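Local coordinates for protein antigen TpF1 (Treponema pallidum, PDB 2FJC) that binds iron as a Dps-family mini-ferritin, probably oxidising ferrous to ferric iron, and forms a hollow shell of twelve subunits in the crystal, at residues B[22-36]-B[48-62]. Residues are numbered along the deposited sequence; the frame is centred on the assembly and turned at random.
Sequences VADLGVLYIKLHNYH and HELLEEYYVSVTEAF. With FE (Fe (III) ion), chain S.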
# COMPACT_ATOMS: atom_id res chain seq x y z
N VAL B 22 -18.06 -25.50 16.16
CA VAL B 22 -18.16 -25.39 14.71
C VAL B 22 -19.62 -25.30 14.31
O VAL B 22 -20.01 -24.45 13.51
CB VAL B 22 -17.51 -26.60 14.02
CG1 VAL B 22 -17.80 -26.57 12.54
CG2 VAL B 22 -16.01 -26.59 14.26
N ALA B 23 -20.44 -26.17 14.88
CA ALA B 23 -21.85 -26.19 14.59
C ALA B 23 -22.52 -24.87 14.98
O ALA B 23 -23.28 -24.30 14.20
CB ALA B 23 -22.51 -27.35 15.32
N ASP B 24 -22.24 -24.38 16.18
CA ASP B 24 -22.83 -23.14 16.65
C ASP B 24 -22.38 -21.96 15.80
O ASP B 24 -23.18 -21.10 15.46
CB ASP B 24 -22.49 -22.88 18.13
CG ASP B 24 -23.25 -23.82 19.08
OD1 ASP B 24 -24.29 -24.38 18.68
OD2 ASP B 24 -22.81 -23.98 20.23
N LEU B 25 -21.09 -21.92 15.47
CA LEU B 25 -20.54 -20.85 14.65
C LEU B 25 -21.20 -20.89 13.28
O LEU B 25 -21.57 -19.84 12.74
CB LEU B 25 -19.02 -21.01 14.50
CG LEU B 25 -18.08 -20.20 15.39
CD1 LEU B 25 -18.82 -19.48 16.51
CD2 LEU B 25 -17.03 -21.13 15.96
N GLY B 26 -21.35 -22.09 12.74
CA GLY B 26 -21.97 -22.24 11.43
C GLY B 26 -23.38 -21.67 11.44
O GLY B 26 -23.76 -20.91 10.55
N VAL B 27 -24.14 -22.02 12.47
CA VAL B 27 -25.51 -21.54 12.60
C VAL B 27 -25.54 -20.02 12.79
O VAL B 27 -26.35 -19.33 12.18
CB VAL B 27 -26.22 -22.24 13.78
CG1 VAL B 27 -27.56 -21.58 14.05
CG2 VAL B 27 -26.44 -23.72 13.46
N LEU B 28 -24.64 -19.51 13.62
CA LEU B 28 -24.58 -18.08 13.88
C LEU B 28 -24.25 -17.31 12.61
O LEU B 28 -24.77 -16.21 12.38
CB LEU B 28 -23.51 -17.77 14.91
CG LEU B 28 -23.86 -16.76 15.99
CD1 LEU B 28 -22.56 -16.25 16.58
CD2 LEU B 28 -24.69 -15.62 15.43
N TYR B 29 -23.37 -17.88 11.80
CA TYR B 29 -22.94 -17.27 10.56
C TYR B 29 -24.13 -16.89 9.69
O TYR B 29 -24.22 -15.77 9.19
CB TYR B 29 -22.03 -18.22 9.79
CG TYR B 29 -21.52 -17.65 8.48
CD1 TYR B 29 -20.62 -16.59 8.47
CD2 TYR B 29 -21.94 -18.18 7.26
CE1 TYR B 29 -20.15 -16.07 7.26
CE2 TYR B 29 -21.47 -17.67 6.05
CZ TYR B 29 -20.58 -16.62 6.06
OH TYR B 29 -20.12 -16.11 4.86
N ILE B 30 -25.04 -17.84 9.53
CA ILE B 30 -26.21 -17.59 8.72
C ILE B 30 -27.23 -16.72 9.44
O ILE B 30 -27.91 -15.91 8.82
CB ILE B 30 -26.81 -18.93 8.27
CG1 ILE B 30 -25.88 -19.53 7.21
CG2 ILE B 30 -28.22 -18.73 7.72
CD1 ILE B 30 -26.29 -20.89 6.76
N LYS B 31 -27.31 -16.88 10.76
CA LYS B 31 -28.24 -16.09 11.55
C LYS B 31 -27.86 -14.62 11.42
O LYS B 31 -28.73 -13.76 11.31
CB LYS B 31 -28.17 -16.55 13.01
CG LYS B 31 -29.28 -16.05 13.90
CD LYS B 31 -29.25 -16.81 15.23
CE LYS B 31 -30.33 -16.30 16.18
NZ LYS B 31 -30.31 -17.03 17.47
N LEU B 32 -26.56 -14.35 11.44
CA LEU B 32 -26.09 -12.97 11.33
C LEU B 32 -26.44 -12.39 9.97
O LEU B 32 -26.69 -11.19 9.85
CB LEU B 32 -24.58 -12.92 11.56
CG LEU B 32 -24.15 -13.13 13.01
CD1 LEU B 32 -22.64 -13.32 13.09
CD2 LEU B 32 -24.60 -11.94 13.84
N HIS B 33 -26.47 -13.22 8.94
CA HIS B 33 -26.84 -12.73 7.62
C HIS B 33 -28.31 -12.35 7.67
O HIS B 33 -28.72 -11.34 7.09
CB HIS B 33 -26.62 -13.78 6.53
CG HIS B 33 -25.21 -13.84 6.02
ND1 HIS B 33 -24.19 -14.42 6.73
CD2 HIS B 33 -24.66 -13.38 4.87
CE1 HIS B 33 -23.06 -14.31 6.04
NE2 HIS B 33 -23.32 -13.69 4.91
N ASN B 34 -29.10 -13.15 8.37
CA ASN B 34 -30.52 -12.88 8.50
C ASN B 34 -30.70 -11.45 9.02
O ASN B 34 -31.40 -10.66 8.41
CB ASN B 34 -31.15 -13.88 9.47
CG ASN B 34 -32.66 -13.85 9.42
OD1 ASN B 34 -33.27 -12.79 9.45
ND2 ASN B 34 -33.26 -15.02 9.36
N TYR B 35 -30.07 -11.12 10.14
CA TYR B 35 -30.20 -9.77 10.68
C TYR B 35 -29.61 -8.75 9.72
O TYR B 35 -30.16 -7.67 9.53
CB TYR B 35 -29.51 -9.66 12.04
CG TYR B 35 -30.04 -10.64 13.05
CD1 TYR B 35 -31.41 -10.87 13.17
CD2 TYR B 35 -29.17 -11.36 13.88
CE1 TYR B 35 -31.90 -11.77 14.08
CE2 TYR B 35 -29.66 -12.27 14.80
CZ TYR B 35 -31.03 -12.47 14.90
OH TYR B 35 -31.51 -13.40 15.80
N HIS B 36 -28.48 -9.11 9.13
CA HIS B 36 -27.78 -8.26 8.19
C HIS B 36 -28.74 -7.82 7.08
O HIS B 36 -28.74 -6.66 6.67
CB HIS B 36 -26.59 -9.04 7.60
CG HIS B 36 -25.79 -8.29 6.58
ND1 HIS B 36 -25.08 -7.15 6.89
CD2 HIS B 36 -25.54 -8.55 5.28
CE1 HIS B 36 -24.41 -6.75 5.81
NE2 HIS B 36 -24.67 -7.59 4.83
N HIS B 48 -25.93 -2.76 9.67
CA HIS B 48 -25.80 -3.65 8.52
C HIS B 48 -24.32 -4.02 8.39
O HIS B 48 -23.96 -5.18 8.22
CB HIS B 48 -26.27 -2.91 7.26
CG HIS B 48 -26.19 -3.71 6.00
ND1 HIS B 48 -27.04 -4.76 5.72
CD2 HIS B 48 -25.38 -3.58 4.91
CE1 HIS B 48 -26.76 -5.24 4.52
NE2 HIS B 48 -25.76 -4.55 4.01
N GLU B 49 -23.46 -3.01 8.47
CA GLU B 49 -22.02 -3.22 8.36
C GLU B 49 -21.44 -3.92 9.58
O GLU B 49 -20.55 -4.77 9.44
CB GLU B 49 -21.31 -1.88 8.14
CG GLU B 49 -21.39 -1.39 6.70
CD GLU B 49 -21.17 0.11 6.55
OE1 GLU B 49 -20.58 0.73 7.47
OE2 GLU B 49 -21.59 0.68 5.51
N LEU B 50 -21.92 -3.58 10.77
CA LEU B 50 -21.44 -4.21 11.98
C LEU B 50 -21.73 -5.72 11.92
O LEU B 50 -20.87 -6.54 12.25
CB LEU B 50 -22.14 -3.62 13.21
CG LEU B 50 -21.85 -4.29 14.55
CD1 LEU B 50 -20.40 -4.14 14.90
CD2 LEU B 50 -22.70 -3.67 15.63
N LEU B 51 -22.93 -6.07 11.48
CA LEU B 51 -23.33 -7.46 11.36
C LEU B 51 -22.40 -8.22 10.42
O LEU B 51 -22.08 -9.39 10.65
CB LEU B 51 -24.78 -7.54 10.86
CG LEU B 51 -25.94 -7.68 11.85
CD1 LEU B 51 -25.44 -7.72 13.29
CD2 LEU B 51 -26.93 -6.55 11.64
N GLU B 52 -21.97 -7.55 9.35
CA GLU B 52 -21.07 -8.19 8.41
C GLU B 52 -19.72 -8.43 9.09
O GLU B 52 -19.13 -9.50 8.96
CB GLU B 52 -20.88 -7.33 7.16
CG GLU B 52 -19.82 -7.86 6.21
CD GLU B 52 -19.77 -7.10 4.89
OE1 GLU B 52 -19.91 -5.85 4.91
OE2 GLU B 52 -19.59 -7.75 3.84
N GLU B 53 -19.24 -7.43 9.83
CA GLU B 53 -17.97 -7.59 10.54
C GLU B 53 -18.09 -8.83 11.41
O GLU B 53 -17.18 -9.65 11.47
CB GLU B 53 -17.69 -6.38 11.44
CG GLU B 53 -17.09 -5.18 10.75
CD GLU B 53 -16.97 -3.98 11.69
OE1 GLU B 53 -16.49 -4.15 12.84
OE2 GLU B 53 -17.35 -2.86 11.26
N TYR B 54 -19.24 -8.95 12.08
CA TYR B 54 -19.48 -10.09 12.95
C TYR B 54 -19.44 -11.43 12.24
O TYR B 54 -18.75 -12.35 12.68
CB TYR B 54 -20.83 -9.96 13.67
CG TYR B 54 -20.87 -8.93 14.79
CD1 TYR B 54 -19.69 -8.42 15.35
CD2 TYR B 54 -22.09 -8.49 15.31
CE1 TYR B 54 -19.72 -7.50 16.40
CE2 TYR B 54 -22.13 -7.58 16.37
CZ TYR B 54 -20.95 -7.09 16.91
OH TYR B 54 -21.00 -6.19 17.95
N TYR B 55 -20.17 -11.56 11.13
CA TYR B 55 -20.16 -12.85 10.48
C TYR B 55 -18.83 -13.17 9.82
O TYR B 55 -18.50 -14.34 9.63
CB TYR B 55 -21.36 -13.03 9.52
CG TYR B 55 -21.47 -12.17 8.27
CD1 TYR B 55 -20.51 -12.24 7.26
CD2 TYR B 55 -22.62 -11.41 8.03
CE1 TYR B 55 -20.70 -11.57 6.04
CE2 TYR B 55 -22.82 -10.74 6.83
CZ TYR B 55 -21.86 -10.83 5.84
OH TYR B 55 -22.08 -10.20 4.63
N VAL B 56 -18.05 -12.14 9.49
CA VAL B 56 -16.74 -12.37 8.91
C VAL B 56 -15.89 -12.93 10.04
O VAL B 56 -15.16 -13.90 9.86
CB VAL B 56 -16.11 -11.04 8.38
CG1 VAL B 56 -14.60 -11.21 8.22
CG2 VAL B 56 -16.76 -10.64 7.04
N SER B 57 -16.01 -12.32 11.20
CA SER B 57 -15.27 -12.75 12.37
C SER B 57 -15.72 -14.15 12.80
O SER B 57 -14.91 -15.00 13.18
CB SER B 57 -15.49 -11.77 13.51
OG SER B 57 -14.94 -12.28 14.71
N VAL B 58 -17.02 -14.40 12.73
CA VAL B 58 -17.56 -15.69 13.11
C VAL B 58 -17.06 -16.79 12.19
O VAL B 58 -16.70 -17.88 12.66
CB VAL B 58 -19.12 -15.66 13.08
CG1 VAL B 58 -19.67 -17.08 12.95
CG2 VAL B 58 -19.65 -15.01 14.35
N THR B 59 -17.03 -16.52 10.89
CA THR B 59 -16.59 -17.55 9.96
C THR B 59 -15.09 -17.79 10.11
O THR B 59 -14.59 -18.86 9.77
CB THR B 59 -16.94 -17.18 8.51
OG1 THR B 59 -17.16 -18.38 7.76
CG2 THR B 59 -15.82 -16.39 7.87
N GLU B 60 -14.39 -16.79 10.63
CA GLU B 60 -12.96 -16.91 10.84
C GLU B 60 -12.76 -17.91 11.99
O GLU B 60 -11.95 -18.84 11.88
CB GLU B 60 -12.38 -15.55 11.22
CG GLU B 60 -10.87 -15.50 11.37
CD GLU B 60 -10.38 -14.14 11.87
OE1 GLU B 60 -10.61 -13.82 13.07
OE2 GLU B 60 -9.77 -13.38 11.07
N ALA B 61 -13.49 -17.72 13.08
CA ALA B 61 -13.41 -18.61 14.22
C ALA B 61 -13.88 -20.00 13.80
O ALA B 61 -13.34 -21.02 14.22
CB ALA B 61 -14.26 -18.09 15.36
N PHE B 62 -14.91 -20.01 12.97
CA PHE B 62 -15.49 -21.24 12.43
C PHE B 62 -14.38 -22.07 11.79
O PHE B 62 -14.22 -23.26 12.09
CB PHE B 62 -16.53 -20.86 11.36
CG PHE B 62 -17.11 -22.02 10.60
CD1 PHE B 62 -18.05 -22.86 11.20
CD2 PHE B 62 -16.79 -22.22 9.27
CE1 PHE B 62 -18.67 -23.88 10.47
CE2 PHE B 62 -17.40 -23.24 8.52
CZ PHE B 62 -18.34 -24.07 9.13
FE FE S . -24.43 -7.99 2.41
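His36 and His48 lie ring over ring in an offset stack, centroids 3.6 Å apart, and each uses its ND1 on the other's backbone. His48 ND1 gives a hydrogen bond to His36 O at 2.7 Å. The return bond, His36 ND1 to His48 O at 2.6 Å, is weak, because its N-H is badly bent. With ND1 occupied, His36 turns NE2 to the iron, 2.5 Å away. Having CG anti to the backbone N (chi1 179°) carries this ring into the gap between the helices. Tyr55 sets its edge against the other face of His36. Asp63 and Glu67 of a second subunit complete the protein ligands of the iron, so the site spans a subunit interface, as in other Dps proteins.

His33 lies flat on Tyr55, with planes 16° apart. Its ND1 donates a nearly straight bond to Tyr29 O, one turn back, at 2.8 Å, which fixes the ring's rotation. Tyr29 brings its ring edge to Tyr55 O, with CD1 at 3.3 Å. Its hydroxyl is hydrogen-bonded to Thr59 of the second subunit, and Thr59 OG1 pairs likewise with Tyr29 of that subunit.

The other side of the contact is apolar. Leu32 is a knob among Leu51, Tyr54, Tyr55 and Val58, and Val58 fits among Leu25, Leu28, Tyr29 and Leu32. At the far end Phe62 meets Val22 CG1.

Segments 22-36 and 48-62 run antiparallel, their axes at 171° and 8.9 Å apart at the closest approach, on helices 8-38 and 44-71, neighbours in the ferritin-like four-helix bundle. Leu25, Leu28 and Tyr35 pack on helix 99-127, while Tyr54 and Ala61 pack on helix 130-154.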